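Local coordinates for hydrazine synthase subunit alpha (PDB 5C2V), which catalyses, as part of the hydrazine synthase complex, the condensation of hydroxylamine with ammonia to give hydrazine, and carries two heme c groups, at residues D[221-226]-D[547-552]; D[433-438]-D[454-459]. One frame throughout, in Å; residues are numbered along the deposited sequence.

Contact 1: D[221-226]-D[547-552]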
loop_
_atom_site.group_PDB
_atom_site.type_symbol
_atom_site.label_atom_id
_atom_site.label_comp_id
_atom_site.label_asym_id
_atom_site.label_seq_id
_atom_site.Cartn_x
_atom_site.Cartn_y
_atom_site.Cartn_z
ATOM N N ILE D 221 -29.609 -16.236 -3.507
ATOM C CA ILE D 221 -29.516 -15.013 -4.300
ATOM C C ILE D 221 -28.093 -14.493 -4.549
ATOM O O ILE D 221 -27.896 -13.625 -5.399
ATOM C CB ILE D 221 -30.325 -13.883 -3.640
ATOM C CG1 ILE D 221 -29.721 -13.528 -2.277
ATOM C CG2 ILE D 221 -31.781 -14.294 -3.494
ATOM C CD1 ILE D 221 -30.482 -12.454 -1.534
ATOM N N THR D 222 -27.107 -15.020 -3.826
ATOM C CA THR D 222 -25.720 -14.565 -3.982
ATOM C C THR D 222 -24.768 -15.747 -4.133
ATOM O O THR D 222 -24.789 -16.672 -3.332
ATOM C CB THR D 222 -25.253 -13.698 -2.795
ATOM O OG1 THR D 222 -25.278 -14.473 -1.589
ATOM C CG2 THR D 222 -26.142 -12.472 -2.635
ATOM N N TYR D 223 -23.987 -15.733 -5.205
ATOM C CA TYR D 223 -23.106 -16.848 -5.550
ATOM C C TYR D 223 -21.603 -16.690 -5.252
ATOM O O TYR D 223 -20.804 -17.522 -5.684
ATOM C CB TYR D 223 -23.357 -17.209 -7.009
ATOM C CG TYR D 223 -24.756 -17.765 -7.124
ATOM C CD1 TYR D 223 -25.831 -16.945 -7.444
ATOM C CD2 TYR D 223 -25.016 -19.093 -6.816
ATOM C CE1 TYR D 223 -27.116 -17.447 -7.507
ATOM C CE2 TYR D 223 -26.295 -19.604 -6.878
ATOM C CZ TYR D 223 -27.342 -18.778 -7.223
ATOM O OH TYR D 223 -28.618 -19.288 -7.283
ATOM N N ASN D 224 -21.225 -15.626 -4.543
ATOM C CA ASN D 224 -19.820 -15.355 -4.206
ATOM C C ASN D 224 -19.080 -16.564 -3.621
ATOM O O ASN D 224 -19.609 -17.277 -2.768
ATOM C CB ASN D 224 -19.741 -14.190 -3.209
ATOM C CG ASN D 224 -18.321 -13.668 -3.013
ATOM O OD1 ASN D 224 -17.353 -14.243 -3.510
ATOM N ND2 ASN D 224 -18.197 -12.576 -2.265
ATOM N N LEU D 225 -17.854 -16.782 -4.095
ATOM C CA LEU D 225 -17.032 -17.908 -3.650
ATOM C C LEU D 225 -16.467 -17.692 -2.249
ATOM O O LEU D 225 -15.983 -18.631 -1.615
ATOM C CB LEU D 225 -15.892 -18.164 -4.637
ATOM C CG LEU D 225 -16.258 -19.004 -5.863
ATOM C CD1 LEU D 225 -15.052 -19.211 -6.765
ATOM C CD2 LEU D 225 -16.834 -20.340 -5.429
ATOM N N SER D 226 -16.522 -16.454 -1.774
ATOM C CA SER D 226 -16.198 -16.163 -0.384
ATOM C C SER D 226 -17.463 -15.718 0.334
ATOM O O SER D 226 -18.529 -15.623 -0.274
ATOM C CB SER D 226 -15.104 -15.099 -0.279
ATOM O OG SER D 226 -13.833 -15.647 -0.589
ATOM N N TYR D 547 -22.532 -12.740 -10.674
ATOM C CA TYR D 547 -23.512 -13.803 -10.836
ATOM C C TYR D 547 -24.802 -13.277 -11.451
ATOM O O TYR D 547 -25.254 -12.178 -11.131
ATOM C CB TYR D 547 -23.799 -14.472 -9.490
ATOM C CG TYR D 547 -24.063 -13.491 -8.370
ATOM C CD1 TYR D 547 -23.020 -12.979 -7.610
ATOM C CD2 TYR D 547 -25.354 -13.075 -8.077
ATOM C CE1 TYR D 547 -23.255 -12.080 -6.588
ATOM C CE2 TYR D 547 -25.599 -12.177 -7.056
ATOM C CZ TYR D 547 -24.547 -11.684 -6.315
ATOM O OH TYR D 547 -24.786 -10.789 -5.297
ATOM N N LEU D 548 -25.388 -14.070 -12.338
ATOM C CA LEU D 548 -26.651 -13.713 -12.965
ATOM C C LEU D 548 -27.761 -14.638 -12.491
ATOM O O LEU D 548 -27.574 -15.850 -12.412
ATOM C CB LEU D 548 -26.536 -13.774 -14.491
ATOM C CG LEU D 548 -25.580 -12.799 -15.180
ATOM C CD1 LEU D 548 -25.435 -13.152 -16.653
ATOM C CD2 LEU D 548 -26.060 -11.365 -15.015
ATOM N N ARG D 549 -28.912 -14.065 -12.161
ATOM C CA ARG D 549 -30.094 -14.871 -11.898
ATOM C C ARG D 549 -30.631 -15.364 -13.240
ATOM O O ARG D 549 -30.316 -14.779 -14.277
ATOM C CB ARG D 549 -31.152 -14.070 -11.131
ATOM C CG ARG D 549 -30.716 -13.598 -9.746
ATOM C CD ARG D 549 -29.952 -14.675 -8.981
ATOM N NE ARG D 549 -30.678 -15.942 -8.901
ATOM C CZ ARG D 549 -31.549 -16.251 -7.945
ATOM N NH1 ARG D 549 -31.816 -15.383 -6.978
ATOM N NH2 ARG D 549 -32.156 -17.429 -7.958
ATOM N N PRO D 550 -31.415 -16.456 -13.232
ATOM C CA PRO D 550 -31.990 -16.988 -14.474
ATOM C C PRO D 550 -32.745 -15.937 -15.288
ATOM O O PRO D 550 -33.488 -15.141 -14.713
ATOM C CB PRO D 550 -32.943 -18.074 -13.975
ATOM C CG PRO D 550 -32.322 -18.547 -12.711
ATOM C CD PRO D 550 -31.703 -17.329 -12.079
ATOM N N TYR D 551 -32.508 -15.922 -16.601
ATOM C CA TYR D 551 -33.192 -15.033 -17.548
ATOM C C TYR D 551 -32.819 -13.558 -17.360
ATOM O O TYR D 551 -33.108 -12.719 -18.214
ATOM C CB TYR D 551 -34.715 -15.211 -17.446
ATOM C CG TYR D 551 -35.509 -14.250 -18.298
ATOM C CD1 TYR D 551 -35.573 -14.403 -19.677
ATOM C CD2 TYR D 551 -36.189 -13.184 -17.725
ATOM C CE1 TYR D 551 -36.295 -13.523 -20.460
ATOM C CE2 TYR D 551 -36.913 -12.299 -18.500
ATOM C CZ TYR D 551 -36.963 -12.473 -19.867
ATOM O OH TYR D 551 -37.686 -11.595 -20.642
ATOM N N HIS D 552 -32.152 -13.246 -16.256
ATOM C CA HIS D 552 -31.706 -11.885 -15.999
ATOM C C HIS D 552 -30.584 -11.490 -16.941
ATOM O O HIS D 552 -29.952 -12.339 -17.571
ATOM C CB HIS D 552 -31.245 -11.726 -14.551
ATOM C CG HIS D 552 -32.365 -11.529 -13.580
ATOM N ND1 HIS D 552 -33.355 -12.468 -13.385
ATOM C CD2 HIS D 552 -32.657 -10.497 -12.754
ATOM C CE1 HIS D 552 -34.206 -12.025 -12.477
ATOM N NE2 HIS D 552 -33.805 -10.830 -12.078
#
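Tyr547 lays one ring face against the backbone of Thr222 and Tyr223, and its side chain can be followed outward. CB packs on Tyr223 CB at 3.7 Å and also meets Tyr223 CD1. With chi1 at 48°, CG sits between the backbone N and the carbonyl carbon, which lays the ring along the opposing backbone. Tyr223 N stands above its centre on one face. Thr222 CA lies over the same face nearer the rim, a CH-pi contact 4.2 Å from the centroid. Tyr547 CE2 lies 3.2 Å from Ile221 O; Tyr547 OH ends beside Thr222 CG2 and is hydrogen-bonded to Asp262 OD2. The Tyr223 ring turns its edge toward the face of Tyr547, an offset edge-to-face pair with planes 63° apart. Two residues on, Arg549 bends at chi2 and chi3 to bring NH1 to 3.5 Å from Ile221 CA; its guanidinium bridges Asp524 and Asp219 and bonds to Asp265 O, so three acceptors fix it. The contact is buried: residues 221-226 link strands 216-220 and 228-233 of successive sheets, consistent with neighbouring blades of the six-bladed beta-propeller, and residues 547-552 of the middle domain, between strands 538-541 and 553-556, pack on this link.

Contact 2: D[433-438]-D[454-459]; sequences CFDTTL and VSHGDI
His456 and Asp435 meet with their flat groups nearly upright to one another, the imidazole and carboxylate planes 78° apart. Asp435 OD2 lies in the plane of the ring at its edge and takes a weak hydrogen bond from His456 NE2, 3.2 Å long and nearly straight at 172°. Next along that edge Thr437 OG1 lies near the ring plane, 3.3 Å from His456 CD2. Asp435 CG is set anti to its own backbone N, which swings the carboxylate across to the histidine. Asp435 OD1 accepts from Thr437 within its own loop: Thr437 OG1 donates to it over 3.1 Å on the syn side, though 30° out of the carboxylate plane, and Thr437 N adds a weak bond. Thr437 thus steadies the carboxylate that meets His456, and the negative charge beside the ring would probably favour a protonated imidazole.

The methyl of Thr437 does a different job. CG2 packs against Ile459 CG1 at 3.7 Å, the two side chains running antiparallel alongside one another, and also approaches Ser455 O. Thr437 CB lies 3.7 Å from Val454 O. Beside it, Thr436 OG1 rests 3.9 Å from Ile459 CG2, though its hydrogen bond is with Gly515 O. The 454-459 loop is held in shape from within: Ser455 N bonds to Asp458 OD2, and Asp458 N returns to Ser455 O.

His456 is on the exposed side, whereas Thr436 and Ile459 are buried and both touch Ile531 of strand 527-532. Residues 433-438 leave strand 428-433, and Phe434, Asp435 and Leu438 are backbone hydrogen-bonded to Cys556, Ser557 and Cys559; the two cysteines bind heme c covalently. Residues 454-459 lead into strand 461-467, which neighbours strand 527-532 in the middle-domain sheet.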
loop_
_atom_site.group_PDB
_atom_site.type_symbol
_atom_site.label_atom_id
_atom_site.label_comp_id
_atom_site.label_asym_id
_atom_site.label_seq_id
_atom_site.Cartn_x
_atom_site.Cartn_y
_atom_site.Cartn_z
ATOM N N CYS D 433 -21.538 -4.994 -21.917
ATOM C CA CYS D 433 -20.722 -3.828 -21.621
ATOM C C CYS D 433 -20.704 -2.908 -22.836
ATOM O O CYS D 433 -20.433 -3.350 -23.954
ATOM C CB CYS D 433 -19.299 -4.239 -21.239
ATOM S SG CYS D 433 -18.230 -2.862 -20.757
ATOM N N PHE D 434 -20.997 -1.632 -22.611
ATOM C CA PHE D 434 -21.106 -0.669 -23.699
ATOM C C PHE D 434 -19.740 -0.291 -24.265
ATOM O O PHE D 434 -19.581 -0.156 -25.476
ATOM C CB PHE D 434 -21.852 0.576 -23.222
ATOM C CG PHE D 434 -23.224 0.285 -22.683
ATOM C CD1 PHE D 434 -24.077 -0.578 -23.355
ATOM C CD2 PHE D 434 -23.656 0.858 -21.499
ATOM C CE1 PHE D 434 -25.338 -0.855 -22.861
ATOM C CE2 PHE D 434 -24.916 0.582 -20.998
ATOM C CZ PHE D 434 -25.757 -0.273 -21.681
ATOM N N ASP D 435 -18.759 -0.100 -23.388
ATOM C CA ASP D 435 -17.387 0.125 -23.831
ATOM C C ASP D 435 -16.405 -0.674 -22.978
ATOM O O ASP D 435 -16.286 -0.438 -21.781
ATOM C CB ASP D 435 -17.048 1.616 -23.782
ATOM C CG ASP D 435 -15.756 1.944 -24.500
ATOM O OD1 ASP D 435 -15.248 1.076 -25.240
ATOM O OD2 ASP D 435 -15.251 3.073 -24.329
ATOM N N THR D 436 -15.686 -1.606 -23.595
ATOM C CA THR D 436 -14.768 -2.460 -22.847
ATOM C C THR D 436 -13.408 -1.797 -22.647
ATOM O O THR D 436 -12.606 -2.246 -21.828
ATOM C CB THR D 436 -14.566 -3.820 -23.541
ATOM O OG1 THR D 436 -14.370 -3.620 -24.946
ATOM C CG2 THR D 436 -15.779 -4.710 -23.329
ATOM N N THR D 437 -13.158 -0.728 -23.393
ATOM C CA THR D 437 -11.893 -0.008 -23.302
ATOM C C THR D 437 -11.993 1.172 -22.340
ATOM O O THR D 437 -11.019 1.891 -22.118
ATOM C CB THR D 437 -11.440 0.508 -24.680
ATOM O OG1 THR D 437 -12.249 1.627 -25.064
ATOM C CG2 THR D 437 -11.560 -0.590 -25.727
ATOM N N LEU D 438 -13.178 1.361 -21.768
ATOM C CA LEU D 438 -13.435 2.485 -20.875
ATOM C C LEU D 438 -13.159 2.110 -19.421
ATOM O O LEU D 438 -13.823 1.237 -18.864
ATOM C CB LEU D 438 -14.878 2.964 -21.035
ATOM C CG LEU D 438 -15.321 4.151 -20.179
ATOM C CD1 LEU D 438 -14.579 5.416 -20.581
ATOM C CD2 LEU D 438 -16.825 4.349 -20.282
ATOM N N VAL D 454 -5.388 0.799 -24.690
ATOM C CA VAL D 454 -6.283 0.174 -25.654
ATOM C C VAL D 454 -7.378 1.137 -26.097
ATOM O O VAL D 454 -8.025 1.783 -25.274
ATOM C CB VAL D 454 -6.931 -1.106 -25.085
ATOM C CG1 VAL D 454 -5.969 -2.279 -25.186
ATOM C CG2 VAL D 454 -7.378 -0.890 -23.647
ATOM N N SER D 455 -7.570 1.230 -27.407
ATOM C CA SER D 455 -8.639 2.041 -27.968
ATOM C C SER D 455 -9.665 1.131 -28.624
ATOM O O SER D 455 -9.530 -0.093 -28.584
ATOM C CB SER D 455 -8.090 3.048 -28.980
ATOM O OG SER D 455 -7.246 3.997 -28.350
ATOM N N HIS D 456 -10.693 1.725 -29.221
ATOM C CA HIS D 456 -11.718 0.952 -29.909
ATOM C C HIS D 456 -11.108 0.157 -31.058
ATOM O O HIS D 456 -10.411 0.710 -31.908
ATOM C CB HIS D 456 -12.828 1.869 -30.426
ATOM C CG HIS D 456 -13.647 2.494 -29.340
ATOM N ND1 HIS D 456 -14.585 3.472 -29.586
ATOM C CD2 HIS D 456 -13.669 2.279 -28.004
ATOM C CE1 HIS D 456 -15.150 3.835 -28.447
ATOM N NE2 HIS D 456 -14.611 3.124 -27.471
ATOM N N GLY D 457 -11.368 -1.145 -31.067
ATOM C CA GLY D 457 -10.825 -2.025 -32.083
ATOM C C GLY D 457 -9.627 -2.811 -31.587
ATOM O O GLY D 457 -9.302 -3.865 -32.133
ATOM N N ASP D 458 -8.972 -2.307 -30.546
ATOM C CA ASP D 458 -7.828 -3.000 -29.963
ATOM C C ASP D 458 -8.286 -4.215 -29.170
ATOM O O ASP D 458 -7.568 -5.210 -29.072
ATOM C CB ASP D 458 -7.016 -2.061 -29.068
ATOM C CG ASP D 458 -6.315 -0.971 -29.852
ATOM O OD1 ASP D 458 -5.917 -1.228 -31.007
ATOM O OD2 ASP D 458 -6.162 0.145 -29.311
ATOM N N ILE D 459 -9.487 -4.133 -28.607
ATOM C CA ILE D 459 -10.045 -5.262 -27.877
ATOM C C ILE D 459 -10.903 -6.095 -28.819
ATOM O O ILE D 459 -11.989 -5.679 -29.223
ATOM C CB ILE D 459 -10.885 -4.799 -26.673
ATOM C CG1 ILE D 459 -10.025 -3.980 -25.708
ATOM C CG2 ILE D 459 -11.503 -5.993 -25.961
ATOM C CD1 ILE D 459 -8.833 -4.736 -25.159
#

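Overall arrangement
From the N terminus the chain passes through several antiparallel sheets before reaching residues 221-226, between strands 216-220 and 228-233. It then builds further sheets and comes to 433-438, at the end of strand 428-433. After 15 residues without helix or strand it meets itself at 454-459, closing contact 2 as a short local loop. Only at 547-552, beyond the middle-domain sheet, does contact 1 close. Contact 2 is therefore nested inside contact 1. Their centres lie about 26 Å apart and their nearest atoms about 10 Å, so they do not touch. Contact 1 ties the N-terminal domain, with its six-bladed beta-propeller, to the middle domain; contact 2 closes the loop between strands 428-433 and 461-467 next to the cysteines that bind heme c.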